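Local coordinates for protein putative Acetyltransferase (Lactobacillus plantarum WCFS1, PDB 3EFA) that probably transfers an acetyl group from acetyl-coenzyme A to an amine of a still unidentified substrate, as a putative GNAT-family N-acetyltransferase, at residues Gln91-Ala96 and Glu121-Arg126. Numbering follows the deposited sequence.
With FMT (formic acid), chain D.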
ATOM      1  N   GLN A  91     -10.414  10.344 -19.634  1.00 41.12           N
ATOM      2  CA  GLN A  91     -11.853  10.603 -19.635  1.00 39.31           C
ATOM      3  C   GLN A  91     -12.630   9.497 -18.897  1.00 41.12           C
ATOM      4  O   GLN A  91     -13.523   9.781 -18.089  1.00 43.94           O
ATOM      5  CB  GLN A  91     -12.358  10.712 -21.078  1.00 46.92           C
ATOM      6  CG  GLN A  91     -13.699  11.421 -21.259  1.00 58.74           C
ATOM      7  CD  GLN A  91     -13.556  12.836 -21.822  1.00 79.44           C
ATOM      8  OE1 GLN A  91     -12.488  13.215 -22.312  1.00 84.44           O
ATOM      9  NE2 GLN A  91     -14.635  13.618 -21.761  1.00 75.35           N
ATOM     10  N   LEU A  92     -12.292   8.239 -19.177  1.00 37.87           N
ATOM     11  CA  LEU A  92     -12.920   7.099 -18.502  1.00 37.49           C
ATOM     12  C   LEU A  92     -12.707   7.149 -16.984  1.00 46.39           C
ATOM     13  O   LEU A  92     -13.659   6.989 -16.201  1.00 41.12           O
ATOM     14  CB  LEU A  92     -12.395   5.765 -19.063  1.00 32.08           C
ATOM     15  CG  LEU A  92     -13.067   4.484 -18.517  1.00 39.86           C
ATOM     16  CD1 LEU A  92     -14.603   4.543 -18.604  1.00 33.27           C
ATOM     17  CD2 LEU A  92     -12.556   3.214 -19.191  1.00 39.20           C
ATOM     18  N   LEU A  93     -11.457   7.381 -16.578  1.00 40.96           N
ATOM     19  CA  LEU A  93     -11.111   7.419 -15.166  1.00 40.68           C
ATOM     20  C   LEU A  93     -11.844   8.533 -14.419  1.00 40.48           C
ATOM     21  O   LEU A  93     -12.382   8.306 -13.323  1.00 38.71           O
ATOM     22  CB  LEU A  93      -9.599   7.561 -14.983  1.00 44.66           C
ATOM     23  CG  LEU A  93      -9.107   7.655 -13.533  1.00 42.25           C
ATOM     24  CD1 LEU A  93      -9.430   6.364 -12.751  1.00 32.66           C
ATOM     25  CD2 LEU A  93      -7.597   7.984 -13.473  1.00 39.94           C
ATOM     26  N   THR A  94     -11.863   9.729 -15.008  1.00 40.40           N
ATOM     27  CA  THR A  94     -12.621  10.852 -14.437  1.00 38.19           C
ATOM     28  C   THR A  94     -14.096  10.471 -14.239  1.00 43.33           C
ATOM     29  O   THR A  94     -14.699  10.823 -13.227  1.00 42.37           O
ATOM     30  CB  THR A  94     -12.517  12.136 -15.307  1.00 51.99           C
ATOM     31  OG1 THR A  94     -11.155  12.579 -15.367  1.00 54.14           O
ATOM     32  CG2 THR A  94     -13.380  13.266 -14.738  1.00 44.00           C
ATOM     33  N   ALA A  95     -14.673   9.726 -15.185  1.00 36.56           N
ATOM     34  CA  ALA A  95     -16.050   9.250 -14.994  1.00 43.61           C
ATOM     35  C   ALA A  95     -16.188   8.143 -13.929  1.00 37.50           C
ATOM     36  O   ALA A  95     -17.160   8.116 -13.178  1.00 40.87           O
ATOM     37  CB  ALA A  95     -16.683   8.830 -16.324  1.00 35.73           C
ATOM     38  N   ALA A  96     -15.216   7.243 -13.851  1.00 35.46           N
ATOM     39  CA  ALA A  96     -15.259   6.169 -12.849  1.00 39.75           C
ATOM     40  C   ALA A  96     -15.134   6.683 -11.404  1.00 45.82           C
ATOM     41  O   ALA A  96     -15.780   6.143 -10.490  1.00 42.24           O
ATOM     42  CB  ALA A  96     -14.192   5.089 -13.149  1.00 34.59           C
ATOM     43  N   GLU A 121      -0.089  11.032 -11.311  1.00 45.18           N
ATOM     44  CA  GLU A 121       0.143  12.253 -10.534  1.00 51.12           C
ATOM     45  C   GLU A 121      -0.614  13.460 -11.131  1.00 56.93           C
ATOM     46  O   GLU A 121      -1.207  14.251 -10.393  1.00 53.55           O
ATOM     47  CB  GLU A 121       1.644  12.537 -10.376  1.00 48.14           C
ATOM     48  CG  GLU A 121       2.345  11.515  -9.468  1.00 55.95           C
ATOM     49  CD  GLU A 121       3.846  11.733  -9.309  1.00 56.92           C
ATOM     50  OE1 GLU A 121       4.472  12.381 -10.177  1.00 58.10           O
ATOM     51  OE2 GLU A 121       4.405  11.233  -8.309  1.00 53.70           O
ATOM     52  N   LEU A 122      -0.616  13.590 -12.458  1.00 49.56           N
ATOM     53  CA  LEU A 122      -1.406  14.641 -13.100  1.00 59.10           C
ATOM     54  C   LEU A 122      -2.896  14.504 -12.789  1.00 60.57           C
ATOM     55  O   LEU A 122      -3.615  15.507 -12.732  1.00 55.51           O
ATOM     56  CB  LEU A 122      -1.201  14.660 -14.616  1.00 56.49           C
ATOM     57  CG  LEU A 122       0.067  15.345 -15.129  1.00 62.85           C
ATOM     58  CD1 LEU A 122       0.109  15.262 -16.628  1.00 53.80           C
ATOM     59  CD2 LEU A 122       0.151  16.806 -14.666  1.00 67.55           C
ATOM     60  N   CYS A 123      -3.354  13.269 -12.589  1.00 45.90           N
ATOM     61  CA  CYS A 123      -4.754  13.036 -12.236  1.00 43.68           C
ATOM     62  C   CYS A 123      -5.007  13.177 -10.736  1.00 45.55           C
ATOM     63  O   CYS A 123      -6.141  13.010 -10.282  1.00 45.98           O
ATOM     64  CB  CYS A 123      -5.243  11.665 -12.731  1.00 42.94           C
ATOM     65  SG  CYS A 123      -5.203  11.439 -14.533  1.00 50.88           S
ATOM     66  N   GLY A 124      -3.954  13.463  -9.968  1.00 45.31           N
ATOM     67  CA  GLY A 124      -4.099  13.722  -8.543  1.00 42.17           C
ATOM     68  C   GLY A 124      -3.763  12.595  -7.569  1.00 48.20           C
ATOM     69  O   GLY A 124      -4.016  12.729  -6.368  1.00 47.47           O
ATOM     70  N   TYR A 125      -3.194  11.496  -8.064  1.00 48.59           N
ATOM     71  CA  TYR A 125      -2.730  10.401  -7.191  1.00 50.17           C
ATOM     72  C   TYR A 125      -1.312  10.661  -6.646  1.00 48.38           C
ATOM     73  O   TYR A 125      -0.552  11.434  -7.228  1.00 47.23           O
ATOM     74  CB  TYR A 125      -2.783   9.044  -7.925  1.00 48.83           C
ATOM     75  CG  TYR A 125      -4.192   8.580  -8.250  1.00 41.59           C
ATOM     76  CD1 TYR A 125      -4.812   7.569  -7.504  1.00 41.00           C
ATOM     77  CD2 TYR A 125      -4.909   9.166  -9.291  1.00 40.84           C
ATOM     78  CE1 TYR A 125      -6.117   7.154  -7.788  1.00 38.96           C
ATOM     79  CE2 TYR A 125      -6.201   8.771  -9.585  1.00 40.46           C
ATOM     80  CZ  TYR A 125      -6.805   7.768  -8.834  1.00 47.66           C
ATOM     81  OH  TYR A 125      -8.090   7.396  -9.141  1.00 37.59           O
ATOM     82  N   ARG A 126      -0.973  10.027  -5.521  1.00 47.28           N
ATOM     83  CA  ARG A 126       0.400  10.051  -4.986  1.00 49.98           C
ATOM     84  C   ARG A 126       0.876   8.648  -4.543  1.00 45.00           C
ATOM     85  O   ARG A 126       0.082   7.836  -4.069  1.00 41.63           O
ATOM     86  CB  ARG A 126       0.511  11.043  -3.811  1.00 45.87           C
ATOM     87  CG  ARG A 126      -0.331  10.612  -2.630  1.00 61.00           C
ATOM     88  CD  ARG A 126      -0.184  11.493  -1.395  1.00 63.41           C
ATOM     89  NE  ARG A 126      -0.580  10.759  -0.190  1.00 60.24           N
ATOM     90  CZ  ARG A 126      -1.797  10.252   0.007  1.00 66.35           C
ATOM     91  NH1 ARG A 126      -2.742  10.388  -0.925  1.00 63.25           N
ATOM     92  NH2 ARG A 126      -2.073   9.593   1.128  1.00 64.16           N
TER
HETATM   93  C   FMT D 203      -4.336  12.903  -3.137  1.00 76.60           C
HETATM   94  O1  FMT D 203      -5.251  13.015  -2.315  1.00 69.83           O
HETATM   95  O2  FMT D 203      -3.319  12.218  -2.981  1.00 71.34           O
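Leu93 and Tyr125 reach for each other from opposite directions within the GNAT fold, joining helix 88-102 to the turn between helix 117-122 and strand 126-129. With CG anti to the backbone N (chi1 178°), Leu93 brings both methyls to Tyr125, and one of them also to Cys123. CD1 lies 4.0 Å from the phenol oxygen OH of Tyr125, while CD2 comes obliquely to the ring, 4.2 Å from CE2 of Tyr125. The same CD2 methyl meets SG of Cys123 at 4.3 Å, so the leucine fork is shared between sulfur and phenol in a small apolar contact. On Tyr125, CG is anti to the carbonyl carbon (chi1 -67°), which carries the ring toward the helix; its hydroxyl is hydrogen-bonded to Glu97, one turn beyond Leu93 on helix 88-102. Phe74 of strand 71-79 touches both Leu93 and Tyr125, linking the contact to the central sheet. A Schellman motif closes helix 117-122, with Gly124 at positive phi and its N bonded to Glu121 O at 2.9 Å; at these backbone angles a CB would press on the carbonyl O of Cys123. Beyond the turn, Arg126 pairs through its backbone with His143 and turns its extended side chain to a formate, probably from the crystallisation liquor, which Gln145 N also binds. Were Arg126 replaced by alanine, the formate would probably keep the Gln145 N bond but lose its charged mate. FMT O2 lies at the edge of the guanidinium, near its plane, and takes a bond from NH1 of Arg126 at 2.8 Å along a bent N-H...O path of 140°.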